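Local coordinates for protein endoglucanase (Humicola insolens, PDB 1DYS) that hydrolyses internal beta-1,4-glucosidic linkages of cellulose as a family 6 glycoside hydrolase, at residues Gly48-Ile53 and Ala133-Pro138; Leu83-Leu88 and Asn118-Lys123. All coordinates share one frame; numbering follows the deposited sequence.

Contact 1 (Gly48-Ile53 and Ala133-Pro138)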
loop_
_atom_site.group_PDB
_atom_site.type_symbol
_atom_site.label_atom_id
_atom_site.label_comp_id
_atom_site.label_asym_id
_atom_site.label_seq_id
_atom_site.Cartn_x
_atom_site.Cartn_y
_atom_site.Cartn_z
ATOM N N GLY A 48 -10.362 -16.747 16.545
ATOM C CA GLY A 48 -9.121 -15.943 16.587
ATOM C C GLY A 48 -8.553 -15.740 15.184
ATOM O O GLY A 48 -8.714 -16.601 14.340
ATOM N N THR A 49 -7.903 -14.587 14.993
ATOM C CA THR A 49 -7.250 -14.312 13.712
ATOM C C THR A 49 -5.902 -13.658 14.036
ATOM O O THR A 49 -5.841 -12.930 15.030
ATOM C CB THR A 49 -8.130 -13.413 12.854
ATOM O OG1 THR A 49 -9.343 -14.145 12.562
ATOM C CG2 THR A 49 -7.510 -13.237 11.464
ATOM N N PHE A 50 -4.848 -13.953 13.264
ATOM C CA PHE A 50 -3.614 -13.225 13.534
ATOM C C PHE A 50 -3.714 -11.739 13.199
ATOM O O PHE A 50 -4.544 -11.278 12.409
ATOM C CB PHE A 50 -2.544 -13.794 12.565
ATOM C CG PHE A 50 -1.912 -15.057 13.051
ATOM C CD1 PHE A 50 -2.669 -16.145 13.430
ATOM C CD2 PHE A 50 -0.531 -15.143 13.151
ATOM C CE1 PHE A 50 -2.069 -17.290 13.889
ATOM C CE2 PHE A 50 0.092 -16.287 13.639
ATOM C CZ PHE A 50 -0.685 -17.393 14.006
ATOM N N TYR A 51 -2.824 -10.993 13.862
ATOM C CA TYR A 51 -2.613 -9.556 13.595
ATOM C C TYR A 51 -1.431 -9.397 12.646
ATOM O O TYR A 51 -0.329 -9.918 12.931
ATOM C CB TYR A 51 -2.238 -8.897 14.934
ATOM C CG TYR A 51 -3.351 -8.743 15.958
ATOM C CD1 TYR A 51 -3.727 -9.867 16.693
ATOM C CD2 TYR A 51 -3.973 -7.548 16.235
ATOM C CE1 TYR A 51 -4.711 -9.818 17.655
ATOM C CE2 TYR A 51 -4.966 -7.474 17.208
ATOM C CZ TYR A 51 -5.333 -8.614 17.900
ATOM O OH TYR A 51 -6.328 -8.517 18.850
ATOM N N TRP A 52 -1.607 -8.681 11.540
ATOM C CA TRP A 52 -0.562 -8.467 10.579
ATOM C C TRP A 52 0.239 -7.192 10.849
ATOM O O TRP A 52 -0.295 -6.091 10.833
ATOM C CB TRP A 52 -1.133 -8.385 9.165
ATOM C CG TRP A 52 -1.612 -9.725 8.660
ATOM C CD1 TRP A 52 -2.644 -10.481 9.145
ATOM C CD2 TRP A 52 -1.027 -10.485 7.580
ATOM N NE1 TRP A 52 -2.799 -11.623 8.407
ATOM C CE2 TRP A 52 -1.800 -11.642 7.447
ATOM C CE3 TRP A 52 0.055 -10.259 6.719
ATOM C CZ2 TRP A 52 -1.518 -12.601 6.456
ATOM C CZ3 TRP A 52 0.334 -11.212 5.747
ATOM C CH2 TRP A 52 -0.466 -12.369 5.619
ATOM N N ILE A 53 1.535 -7.453 11.079
ATOM C CA ILE A 53 2.432 -6.314 11.404
ATOM C C ILE A 53 3.230 -6.012 10.145
ATOM O O ILE A 53 4.426 -6.376 10.024
ATOM C CB ILE A 53 3.333 -6.639 12.596
ATOM C CG1 ILE A 53 2.606 -7.186 13.825
ATOM C CG2 ILE A 53 4.022 -5.307 13.015
ATOM C CD1 ILE A 53 1.327 -6.529 14.259
ATOM N N ALA A 133 2.437 -16.712 19.019
ATOM C CA ALA A 133 2.762 -17.509 17.855
ATOM C C ALA A 133 3.083 -16.513 16.714
ATOM O O ALA A 133 2.209 -15.718 16.377
ATOM C CB ALA A 133 1.645 -18.384 17.315
ATOM N N VAL A 134 4.331 -16.539 16.280
ATOM C CA VAL A 134 4.722 -15.548 15.270
ATOM C C VAL A 134 5.012 -16.269 13.981
ATOM O O VAL A 134 5.867 -17.131 13.852
ATOM C CB VAL A 134 5.979 -14.754 15.714
ATOM C CG1 VAL A 134 6.419 -13.798 14.610
ATOM C CG2 VAL A 134 5.713 -14.032 17.019
ATOM N N ILE A 135 4.309 -15.872 12.908
ATOM C CA ILE A 135 4.521 -16.355 11.589
ATOM C C ILE A 135 5.568 -15.436 10.958
ATOM O O ILE A 135 5.412 -14.219 10.936
ATOM C CB ILE A 135 3.235 -16.410 10.761
ATOM C CG1 ILE A 135 2.416 -17.588 11.307
ATOM C CG2 ILE A 135 3.564 -16.517 9.276
ATOM C CD1 ILE A 135 1.099 -17.807 10.559
ATOM N N LEU A 136 6.617 -16.105 10.486
ATOM C CA LEU A 136 7.690 -15.322 9.924
ATOM C C LEU A 136 7.657 -15.287 8.403
ATOM O O LEU A 136 7.876 -16.227 7.665
ATOM C CB LEU A 136 9.068 -15.867 10.305
ATOM C CG LEU A 136 9.328 -15.996 11.802
ATOM C CD1 LEU A 136 10.474 -16.973 11.991
ATOM C CD2 LEU A 136 9.605 -14.624 12.395
ATOM N N GLU A 137 7.506 -14.065 7.913
ATOM C CA GLU A 137 7.605 -13.646 6.537
ATOM C C GLU A 137 6.986 -14.531 5.477
ATOM O O GLU A 137 7.594 -15.301 4.701
ATOM C CB GLU A 137 9.112 -13.449 6.205
ATOM C CG GLU A 137 9.783 -12.335 7.008
ATOM C CD GLU A 137 9.283 -10.919 6.658
ATOM O OE1 GLU A 137 8.597 -10.762 5.633
ATOM O OE2 GLU A 137 9.678 -10.002 7.378
ATOM N N PRO A 138 5.676 -14.463 5.374
ATOM C CA PRO A 138 4.869 -15.171 4.395
ATOM C C PRO A 138 5.481 -15.059 3.000
ATOM O O PRO A 138 5.932 -14.047 2.490
ATOM C CB PRO A 138 3.488 -14.512 4.438
ATOM C CG PRO A 138 3.451 -14.054 5.889
ATOM C CD PRO A 138 4.853 -13.573 6.236
#

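Contact 2 (Leu83-Leu88 and Asn118-Lys123)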
loop_
_atom_site.group_PDB
_atom_site.type_symbol
_atom_site.label_atom_id
_atom_site.label_comp_id
_atom_site.label_asym_id
_atom_site.label_seq_id
_atom_site.Cartn_x
_atom_site.Cartn_y
_atom_site.Cartn_z
ATOM N N LEU A 83 0.790 -13.309 15.577
ATOM C CA LEU A 83 1.322 -12.093 14.935
ATOM C C LEU A 83 1.988 -12.506 13.615
ATOM O O LEU A 83 2.673 -13.531 13.597
ATOM C CB LEU A 83 2.388 -11.382 15.777
ATOM C CG LEU A 83 1.886 -10.848 17.126
ATOM C CD1 LEU A 83 3.089 -10.241 17.873
ATOM C CD2 LEU A 83 0.780 -9.845 16.931
ATOM N N VAL A 84 1.859 -11.673 12.585
ATOM C CA VAL A 84 2.523 -11.984 11.303
ATOM C C VAL A 84 3.670 -10.961 11.168
ATOM O O VAL A 84 3.393 -9.780 11.231
ATOM C CB VAL A 84 1.585 -11.831 10.096
ATOM C CG1 VAL A 84 2.309 -12.380 8.861
ATOM C CG2 VAL A 84 0.298 -12.643 10.303
ATOM N N LEU A 85 4.898 -11.456 11.147
ATOM C CA LEU A 85 6.076 -10.572 11.020
ATOM C C LEU A 85 6.323 -10.556 9.520
ATOM O O LEU A 85 6.720 -11.580 8.931
ATOM C CB LEU A 85 7.214 -11.210 11.831
ATOM C CG LEU A 85 8.468 -10.349 11.974
ATOM C CD1 LEU A 85 9.140 -10.669 13.300
ATOM C CD2 LEU A 85 9.401 -10.575 10.800
ATOM N N TYR A 86 6.026 -9.404 8.909
ATOM C CA TYR A 86 6.022 -9.332 7.448
ATOM C C TYR A 86 6.494 -7.980 6.933
ATOM O O TYR A 86 5.654 -7.153 6.600
ATOM C CB TYR A 86 4.590 -9.636 6.959
ATOM C CG TYR A 86 4.276 -9.623 5.505
ATOM C CD1 TYR A 86 5.014 -10.335 4.564
ATOM C CD2 TYR A 86 3.196 -8.881 4.999
ATOM C CE1 TYR A 86 4.698 -10.367 3.206
ATOM C CE2 TYR A 86 2.877 -8.871 3.663
ATOM C CZ TYR A 86 3.628 -9.611 2.762
ATOM O OH TYR A 86 3.281 -9.585 1.426
ATOM N N ASN A 87 7.808 -7.789 6.922
ATOM C CA ASN A 87 8.324 -6.511 6.352
ATOM C C ASN A 87 9.681 -6.704 5.724
ATOM O O ASN A 87 10.542 -5.782 5.712
ATOM C CB ASN A 87 8.319 -5.462 7.457
ATOM C CG ASN A 87 8.345 -4.041 6.879
ATOM O OD1 ASN A 87 8.037 -3.815 5.709
ATOM N ND2 ASN A 87 8.715 -3.091 7.716
ATOM N N LEU A 88 9.919 -7.868 5.119
ATOM C CA LEU A 88 11.231 -8.128 4.511
ATOM C C LEU A 88 11.612 -7.117 3.462
ATOM O O LEU A 88 10.821 -6.602 2.654
ATOM C CB LEU A 88 11.108 -9.505 3.789
ATOM C CG LEU A 88 12.400 -10.269 3.499
ATOM C CD1 LEU A 88 13.086 -10.665 4.801
ATOM C CD2 LEU A 88 12.080 -11.503 2.653
ATOM N N ASN A 118 14.055 -5.167 15.779
ATOM C CA ASN A 118 14.356 -4.856 17.190
ATOM C C ASN A 118 13.168 -4.448 18.001
ATOM O O ASN A 118 12.912 -5.034 19.076
ATOM C CB ASN A 118 15.525 -3.879 17.272
ATOM C CG ASN A 118 16.796 -4.560 16.814
ATOM O OD1 ASN A 118 16.970 -5.742 16.539
ATOM N ND2 ASN A 118 17.836 -3.705 16.699
ATOM N N PRO A 119 12.373 -3.514 17.559
ATOM C CA PRO A 119 11.203 -3.029 18.265
ATOM C C PRO A 119 10.183 -4.149 18.427
ATOM O O PRO A 119 9.519 -4.227 19.469
ATOM C CB PRO A 119 10.652 -1.771 17.601
ATOM C CG PRO A 119 11.598 -1.584 16.459
ATOM C CD PRO A 119 12.660 -2.651 16.401
ATOM N N PHE A 120 10.064 -5.001 17.418
ATOM C CA PHE A 120 9.172 -6.146 17.498
ATOM C C PHE A 120 9.597 -7.037 18.674
ATOM O O PHE A 120 8.765 -7.346 19.541
ATOM C CB PHE A 120 9.225 -6.945 16.195
ATOM C CG PHE A 120 8.062 -7.846 15.887
ATOM C CD1 PHE A 120 7.705 -8.915 16.702
ATOM C CD2 PHE A 120 7.380 -7.591 14.701
ATOM C CE1 PHE A 120 6.661 -9.724 16.300
ATOM C CE2 PHE A 120 6.337 -8.399 14.285
ATOM C CZ PHE A 120 5.981 -9.451 15.121
ATOM N N ALA A 121 10.899 -7.319 18.709
ATOM C CA ALA A 121 11.401 -8.204 19.772
ATOM C C ALA A 121 11.277 -7.578 21.147
ATOM O O ALA A 121 10.977 -8.309 22.101
ATOM C CB ALA A 121 12.822 -8.598 19.465
ATOM N N GLN A 122 11.501 -6.280 21.240
ATOM C CA GLN A 122 11.411 -5.587 22.528
ATOM C C GLN A 122 10.017 -5.748 23.110
ATOM O O GLN A 122 9.858 -6.057 24.301
ATOM C CB GLN A 122 11.720 -4.091 22.340
ATOM C CG GLN A 122 11.542 -3.252 23.609
ATOM C CD GLN A 122 11.774 -1.779 23.311
ATOM O OE1 GLN A 122 12.214 -1.371 22.231
ATOM N NE2 GLN A 122 11.482 -0.924 24.286
ATOM N N LYS A 123 8.994 -5.497 22.274
ATOM C CA LYS A 123 7.621 -5.597 22.748
ATOM C C LYS A 123 7.234 -7.004 23.175
ATOM O O LYS A 123 6.592 -7.191 24.208
ATOM C CB LYS A 123 6.705 -5.220 21.549
ATOM C CG LYS A 123 6.711 -3.695 21.370
ATOM C CD LYS A 123 5.788 -3.395 20.176
ATOM C CE LYS A 123 5.962 -1.941 19.719
ATOM N NZ LYS A 123 5.547 -0.979 20.757
#

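Contact 1 (Gly48-Ile53 and Ala133-Pro138)
Phe50 reaches Ala133 and Ile135 inside the parallel beta barrel of this family 6 glycoside hydrolase, from the loop residue just before strand 51-53; strand 79-85 lies between that strand and 132-136 and pairs in parallel with both. The CA separation agrees with this, the nearest pair, Phe50 and Ala133, being 8.8 Å apart, and no hydrogen bond joins the two segments. What joins them is apolar packing, with 197 Å² buried in all.

The larger share falls to the Phe50 ring. Its CG is anti to the carbonyl carbon (chi1 -82°), which carries the ring across the intervening strand, where it crosses the Ile135 side chain at about a right angle. CE2 is the leading atom, 3.5 Å from Ile135 CG1, and the terminal CD1 of Ile135 follows at 3.6 Å from the same CE2. Phe50 CZ also meets the methyl of Ala133, CZ to CB being 4.2 Å. One approach to the backbone belongs here too: the carbonyl O of Ala133 lies 3.5 Å from Phe50 CE2, obliquely to the ring.

A second, smaller apolar contact joins Pro138 to Trp52, which probably binds substrate. The pyrrole end of the indole is tied by NE1 to the carbonyl of Val309 through a hydrogen bond. Val84, from the strand between, touches both Trp52 and Pro138. The indole's six-membered ring ends obliquely beside the proline ring, Trp52 CZ3 lying 4.2 Å from Pro138 CG.

Contact 2 (Leu83-Leu88 and Asn118-Lys123)
Leu85 lies over one face of the Phe120 ring and Leu83 reaches the same ring at its far end, so a single aromatic side chain from the helix accounts for most of the 175 Å² buried here. The evidence for a CH-pi contact is direct: Leu85 CD1 stands 3.7 Å from the centroid of the Phe120 ring and only 7° off the ring normal. Leu85 CG touches the rim of the ring, 3.7 Å from Phe120 CE2, as the two side chains run at a slant to each other.

Leu83 meets the ring differently. The two side chains lie alongside each other and point opposite ways, bringing Leu83 CD1 to 3.9 Å from Phe120 CE1, obliquely to the ring. With CG anti to the backbone N (chi1 -159°), Phe120 extends from the helix toward the strand, whose axis lies 11.5 Å away. Ile53 of the adjoining strand also touches Phe120, and Tyr112 and Tyr116 of the same helix add to the packing on Leu85.

Helix 118-123 runs nearly antiparallel to strand 83-85, at 155°. An outer helix packed through large apolar side chains against a strand of a parallel sheet is the layering of an alpha/beta barrel, here the distorted barrel of glycoside hydrolase family 6.

Strand 79-85 is the common element: contact 1 spans it inside the barrel, and contact 2 covers its outer side with helix 108-126, which leads along the chain into strand 132-136. The centres are 10 Å apart, and contact 2 is nested within the chain loop closed by contact 1. Probable backbone hydrogen bonds connect them, Leu85 N to Ile135 O and Glu137 N to Leu85 O, each 2.8 Å. Trp52 of contact 1 probably belongs to the substrate site; contact 2 adjoins it through strand 79-85, where the side chain of Val84 comes about 4 Å from that of Trp52. Beyond the strand end, Tyr86 hydrogen-bonds through OH to Asp92, a probable proton donor.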